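PDB 7L9R: deoxyhypusine synthase, putative from Entamoeba histolytica, which probably acts as a deoxyhypusine synthase, an NAD-dependent transferase that moves the aminobutyl group of spermidine onto a lysine of the eIF5A precursor. Local coordinates for residues Ser184-Pro189 against Arg241-Leu246; Asn59-Met64 against Ser339-Val344. All coordinates share one frame; numbering follows the deposited sequence.

Contact 1: Ser184-Pro189 against Arg241-Leu246; sequences SMPFTP and RLMVDL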
loop_
_atom_site.group_PDB
_atom_site.type_symbol
_atom_site.label_atom_id
_atom_site.label_comp_id
_atom_site.label_asym_id
_atom_site.label_seq_id
_atom_site.Cartn_x
_atom_site.Cartn_y
_atom_site.Cartn_z
ATOM N N SER B 184 -34.761 12.196 -28.554
ATOM C CA SER B 184 -35.093 10.847 -29.005
ATOM C C SER B 184 -33.876 9.989 -29.343
ATOM O O SER B 184 -34.036 8.775 -29.514
ATOM C CB SER B 184 -36.038 10.935 -30.209
ATOM O OG SER B 184 -35.326 11.196 -31.405
ATOM N N MET B 185 -32.679 10.571 -29.446
ATOM C CA MET B 185 -31.463 9.800 -29.676
ATOM C C MET B 185 -30.436 10.156 -28.608
ATOM O O MET B 185 -30.222 11.348 -28.325
ATOM C CB MET B 185 -30.892 10.057 -31.076
ATOM C CG MET B 185 -31.793 9.587 -32.219
ATOM S SD MET B 185 -31.936 7.790 -32.323
ATOM C CE MET B 185 -30.198 7.337 -32.293
ATOM N N PRO B 186 -29.803 9.165 -27.978
ATOM C CA PRO B 186 -28.895 9.457 -26.863
ATOM C C PRO B 186 -27.626 10.182 -27.277
ATOM O O PRO B 186 -27.132 10.051 -28.401
ATOM C CB PRO B 186 -28.557 8.067 -26.309
ATOM C CG PRO B 186 -28.792 7.138 -27.451
ATOM C CD PRO B 186 -29.927 7.718 -28.234
ATOM N N PHE B 187 -27.127 10.979 -26.342
ATOM C CA PHE B 187 -25.836 11.646 -26.348
ATOM C C PHE B 187 -24.765 10.744 -25.735
ATOM O O PHE B 187 -25.055 9.856 -24.933
ATOM C CB PHE B 187 -25.936 12.954 -25.568
ATOM C CG PHE B 187 -26.879 13.941 -26.178
ATOM C CD1 PHE B 187 -26.473 14.739 -27.234
ATOM C CD2 PHE B 187 -28.196 14.013 -25.752
ATOM C CE1 PHE B 187 -27.349 15.644 -27.816
ATOM C CE2 PHE B 187 -29.083 14.906 -26.338
ATOM C CZ PHE B 187 -28.657 15.723 -27.369
ATOM N N THR B 188 -23.512 10.979 -26.120
ATOM C CA THR B 188 -22.420 10.302 -25.442
ATOM C C THR B 188 -21.780 11.240 -24.435
ATOM O O THR B 188 -21.990 12.453 -24.487
ATOM C CB THR B 188 -21.366 9.819 -26.443
ATOM O OG1 THR B 188 -20.587 10.930 -26.896
ATOM C CG2 THR B 188 -22.027 9.149 -27.627
ATOM N N PRO B 189 -21.005 10.718 -23.481
ATOM C CA PRO B 189 -20.321 11.624 -22.542
ATOM C C PRO B 189 -19.439 12.653 -23.228
ATOM O O PRO B 189 -19.512 13.843 -22.893
ATOM C CB PRO B 189 -19.515 10.660 -21.665
ATOM C CG PRO B 189 -20.335 9.420 -21.661
ATOM C CD PRO B 189 -20.923 9.312 -23.042
ATOM N N ARG B 241 -35.573 12.817 -19.528
ATOM C CA ARG B 241 -35.568 12.064 -20.772
ATOM C C ARG B 241 -34.187 11.963 -21.407
ATOM O O ARG B 241 -34.046 11.318 -22.451
ATOM C CB ARG B 241 -36.570 12.686 -21.747
ATOM C CG ARG B 241 -37.989 12.670 -21.197
ATOM C CD ARG B 241 -38.953 13.418 -22.088
ATOM N NE ARG B 241 -39.005 14.835 -21.755
ATOM C CZ ARG B 241 -38.352 15.785 -22.409
ATOM N NH1 ARG B 241 -37.562 15.500 -23.431
ATOM N NH2 ARG B 241 -38.496 17.052 -22.030
ATOM N N LEU B 242 -33.179 12.599 -20.820
ATOM C CA LEU B 242 -31.817 12.467 -21.313
ATOM C C LEU B 242 -31.370 11.011 -21.248
ATOM O O LEU B 242 -31.626 10.306 -20.268
ATOM C CB LEU B 242 -30.875 13.348 -20.494
ATOM C CG LEU B 242 -29.387 13.299 -20.838
ATOM C CD1 LEU B 242 -29.128 13.862 -22.226
ATOM C CD2 LEU B 242 -28.579 14.056 -19.789
ATOM N N MET B 243 -30.702 10.561 -22.306
ATOM C CA MET B 243 -30.114 9.233 -22.370
ATOM C C MET B 243 -28.625 9.370 -22.656
ATOM O O MET B 243 -28.196 10.287 -23.364
ATOM C CB MET B 243 -30.808 8.397 -23.438
ATOM C CG MET B 243 -32.278 8.200 -23.135
ATOM S SD MET B 243 -33.198 7.261 -24.362
ATOM C CE MET B 243 -32.547 7.950 -25.877
ATOM N N VAL B 244 -27.829 8.465 -22.091
ATOM C CA VAL B 244 -26.377 8.522 -22.219
ATOM C C VAL B 244 -25.892 7.189 -22.767
ATOM O O VAL B 244 -25.986 6.159 -22.087
ATOM C CB VAL B 244 -25.681 8.849 -20.889
ATOM C CG1 VAL B 244 -24.171 8.752 -21.044
ATOM C CG2 VAL B 244 -26.057 10.247 -20.411
ATOM N N ASP B 245 -25.385 7.205 -23.998
ATOM C CA ASP B 245 -24.837 6.018 -24.635
ATOM C C ASP B 245 -23.329 5.956 -24.438
ATOM O O ASP B 245 -22.631 6.969 -24.548
ATOM C CB ASP B 245 -25.147 5.989 -26.128
ATOM C CG ASP B 245 -24.397 4.883 -26.850
ATOM O OD1 ASP B 245 -24.420 3.729 -26.362
ATOM O OD2 ASP B 245 -23.761 5.166 -27.887
ATOM N N LEU B 246 -22.833 4.757 -24.147
ATOM C CA LEU B 246 -21.406 4.543 -23.974
ATOM C C LEU B 246 -20.749 3.873 -25.174
ATOM O O LEU B 246 -19.522 3.932 -25.299
ATOM C CB LEU B 246 -21.155 3.696 -22.715
ATOM C CG LEU B 246 -20.524 4.406 -21.513
ATOM C CD1 LEU B 246 -21.271 5.691 -21.138
ATOM C CD2 LEU B 246 -20.450 3.445 -20.325
#

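Contact 2: Asn59-Met64 against Ser339-Val344; sequences NIINKM and SKTFAV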
loop_
_atom_site.group_PDB
_atom_site.type_symbol
_atom_site.label_atom_id
_atom_site.label_comp_id
_atom_site.label_asym_id
_atom_site.label_seq_id
_atom_site.Cartn_x
_atom_site.Cartn_y
_atom_site.Cartn_z
ATOM N N ASN B 59 12.177 12.163 -20.920
ATOM C CA ASN B 59 12.691 11.763 -22.226
ATOM C C ASN B 59 11.591 11.166 -23.100
ATOM O O ASN B 59 11.504 11.475 -24.294
ATOM C CB ASN B 59 13.845 10.773 -22.060
ATOM C CG ASN B 59 15.051 11.393 -21.371
ATOM O OD1 ASN B 59 15.248 12.612 -21.409
ATOM N ND2 ASN B 59 15.879 10.554 -20.756
ATOM N N ILE B 60 10.726 10.334 -22.514
ATOM C CA ILE B 60 9.708 9.642 -23.300
ATOM C C ILE B 60 8.656 10.624 -23.813
ATOM O O ILE B 60 8.196 10.513 -24.956
ATOM C CB ILE B 60 9.080 8.505 -22.471
ATOM C CG1 ILE B 60 10.087 7.367 -22.286
ATOM C CG2 ILE B 60 7.807 7.976 -23.129
ATOM C CD1 ILE B 60 9.666 6.337 -21.254
ATOM N N ILE B 61 8.263 11.598 -22.987
ATOM C CA ILE B 61 7.254 12.563 -23.419
ATOM C C ILE B 61 7.794 13.429 -24.550
ATOM O O ILE B 61 7.097 13.678 -25.541
ATOM C CB ILE B 61 6.765 13.408 -22.226
ATOM C CG1 ILE B 61 5.883 12.560 -21.307
ATOM C CG2 ILE B 61 5.972 14.619 -22.704
ATOM C CD1 ILE B 61 5.500 13.246 -20.009
ATOM N N ASN B 62 9.051 13.873 -24.445
ATOM C CA ASN B 62 9.646 14.637 -25.541
ATOM C C ASN B 62 9.723 13.819 -26.821
ATOM O O ASN B 62 9.612 14.376 -27.920
ATOM C CB ASN B 62 11.035 15.139 -25.148
ATOM C CG ASN B 62 10.982 16.327 -24.218
ATOM O OD1 ASN B 62 10.094 17.172 -24.320
ATOM N ND2 ASN B 62 11.923 16.386 -23.287
ATOM N N LYS B 63 9.907 12.501 -26.706
ATOM C CA LYS B 63 9.873 11.655 -27.894
ATOM C C LYS B 63 8.481 11.634 -28.522
ATOM O O LYS B 63 8.354 11.588 -29.751
ATOM C CB LYS B 63 10.335 10.241 -27.548
ATOM C CG LYS B 63 11.816 10.134 -27.216
ATOM C CD LYS B 63 12.229 8.684 -27.034
ATOM C CE LYS B 63 13.659 8.570 -26.534
ATOM N NZ LYS B 63 14.154 7.165 -26.607
ATOM N N MET B 64 7.424 11.666 -27.700
ATOM C CA MET B 64 6.074 11.771 -28.252
ATOM C C MET B 64 5.931 13.041 -29.080
ATOM O O MET B 64 5.399 13.016 -30.194
ATOM C CB MET B 64 5.019 11.765 -27.140
ATOM C CG MET B 64 5.003 10.569 -26.212
ATOM S SD MET B 64 3.693 10.783 -24.972
ATOM C CE MET B 64 4.038 9.444 -23.836
ATOM N N SER B 339 7.469 21.377 -17.277
ATOM C CA SER B 339 8.436 22.444 -17.518
ATOM C C SER B 339 9.626 21.977 -18.348
ATOM O O SER B 339 10.278 22.807 -18.991
ATOM C CB SER B 339 8.935 23.020 -16.195
ATOM O OG SER B 339 9.855 22.135 -15.584
ATOM N N LYS B 340 9.917 20.674 -18.354
ATOM C CA LYS B 340 11.014 20.114 -19.132
ATOM C C LYS B 340 10.543 19.454 -20.423
ATOM O O LYS B 340 11.370 18.910 -21.162
ATOM C CB LYS B 340 11.797 19.094 -18.291
ATOM C CG LYS B 340 12.304 19.635 -16.957
ATOM C CD LYS B 340 13.477 20.583 -17.132
ATOM C CE LYS B 340 13.968 21.090 -15.782
ATOM N NZ LYS B 340 15.179 21.960 -15.919
ATOM N N THR B 341 9.237 19.484 -20.710
ATOM C CA THR B 341 8.706 18.849 -21.912
ATOM C C THR B 341 7.733 19.762 -22.651
ATOM O O THR B 341 8.131 20.486 -23.567
ATOM C CB THR B 341 8.016 17.526 -21.566
ATOM O OG1 THR B 341 7.015 17.756 -20.570
ATOM C CG2 THR B 341 9.023 16.503 -21.045
ATOM N N PHE B 342 6.453 19.726 -22.269
ATOM C CA PHE B 342 5.431 20.452 -23.021
ATOM C C PHE B 342 5.705 21.948 -23.095
ATOM O O PHE B 342 5.317 22.596 -24.074
ATOM C CB PHE B 342 4.050 20.231 -22.405
ATOM C CG PHE B 342 3.503 18.855 -22.610
ATOM C CD1 PHE B 342 3.054 18.460 -23.860
ATOM C CD2 PHE B 342 3.393 17.969 -21.547
ATOM C CE1 PHE B 342 2.525 17.197 -24.057
ATOM C CE2 PHE B 342 2.864 16.701 -21.737
ATOM C CZ PHE B 342 2.430 16.314 -22.996
ATOM N N ALA B 343 6.352 22.517 -22.078
ATOM C CA ALA B 343 6.539 23.961 -22.026
ATOM C C ALA B 343 7.748 24.443 -22.822
ATOM O O ALA B 343 7.864 25.650 -23.055
ATOM C CB ALA B 343 6.654 24.420 -20.572
ATOM N N VAL B 344 8.643 23.547 -23.238
ATOM C CA VAL B 344 9.824 23.936 -24.002
ATOM C C VAL B 344 9.949 23.217 -25.339
ATOM O O VAL B 344 10.632 23.732 -26.238
ATOM C CB VAL B 344 11.120 23.736 -23.185
ATOM C CG1 VAL B 344 11.266 24.816 -22.133
ATOM C CG2 VAL B 344 11.108 22.347 -22.525
#

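Contact 1: Ser184-Pro189 against Arg241-Leu246
M243 lays its side chain against P186. Its CB sits 3.7 Å from P186 CB; the chain then runs out extended, bends at chi3 (-42°) and returns its methyl to the proline, with M243 CE 3.5 Å from P186 CD and 3.7 Å from P186 N. The pyrrolidine ring of P186 is thus touched at CB and at CD by one methionine, while D245 CB comes up to P186 CB and CG. P186 and M243 also pack against M243 and S184 of the second subunit, so the pair belongs to a subunit interface.

The backbones meet in a single beta bridge between F187 and V244, joining the loops that lead into helices 189-200 and 247-258. F187 N reaches M243 O, lying above the carbonyl plane with a bent N-H...O angle of 142°. D245 N gives F187 O a shorter, straighter bond of 2.8 Å, and V244 CA adds a C-H...O contact to that same oxygen.

The F187 ring meets L242 at CD2, 3.7 Å from L242 CD1, and leans on I177 of helix 160-179. At the helix start, P189 CD rests 3.3 Å from D245 O, and P189 CG touches both V244 CG1 and L246 CD1. T188 OG1 caps Q191 N and bonds D249, whereas D245 OD1 caps V247 N and accepts V244 N of the second subunit.

Contact 2: Asn59-Met64 against Ser339-Val344
The ring of F342 carries I61 over one face: I61 CG2 stands 4.2 Å from the ring centroid and 27° off its normal, a CH-pi contact in which the methyl lies nearest the CE2-CZ side. The carboxamide of N62 is the other flat group. N62 ND2 points at K340 O, 3.3 Å away, in a bond that is weak by length although nearly straight (166°), and N62 OD1 lies 3.2 Å from T341 CA. T341 CG2 packs against the same amide, about equally close to its oxygen and its nitrogen. N62 OD1 also takes a hydrogen bond from T345 OG1, an arrangement consistent with this orientation of the amide, with oxygen toward T345 and nitrogen toward K340 O.

I61 and N62 are neighbours on helix 51-66, which passes beside the turn that follows helix 330-339. In that turn V344 N bonds back to T341 O. The helix lies against the parallel sheet of this Rossmann-like alpha/beta fold: I61 rests on V291 and I266 of two adjacent strands, and F342 reaches I266 as well as L65 of helix 51-66 and L109 of helix 102-111.

T341 packs against both I61 and N62. With CG2 anti to the carbonyl carbon and OG1 between backbone N and carbonyl carbon (chi1 55°), the methyl is given to N62 and the hydroxyl bonds I337 O in the last turns of helix 330-339. T341 CB touches I61 CG2 at 3.7 Å.

Overall arrangement
Contacts 1 and 2 lie on opposite sides of the chain's centre, their centres 37 Å apart and their nearest atoms about 22 Å. Along the chain contact 1 is nested within the loop closed by contact 2, which ties an early helix, 51-66, to the turn after helix 330-339 and so encloses nearly all of the fold, including the six-stranded parallel sheet. Contact 2 sits beside that sheet, near strands 262-268 and 289-294; contact 1 links the loops ahead of helices 189-200 and 247-258, the latter leading into strand 262-268. Each also borders a different neighbour, contact 1 the second subunit and contact 2 the third, within the four-chain assembly.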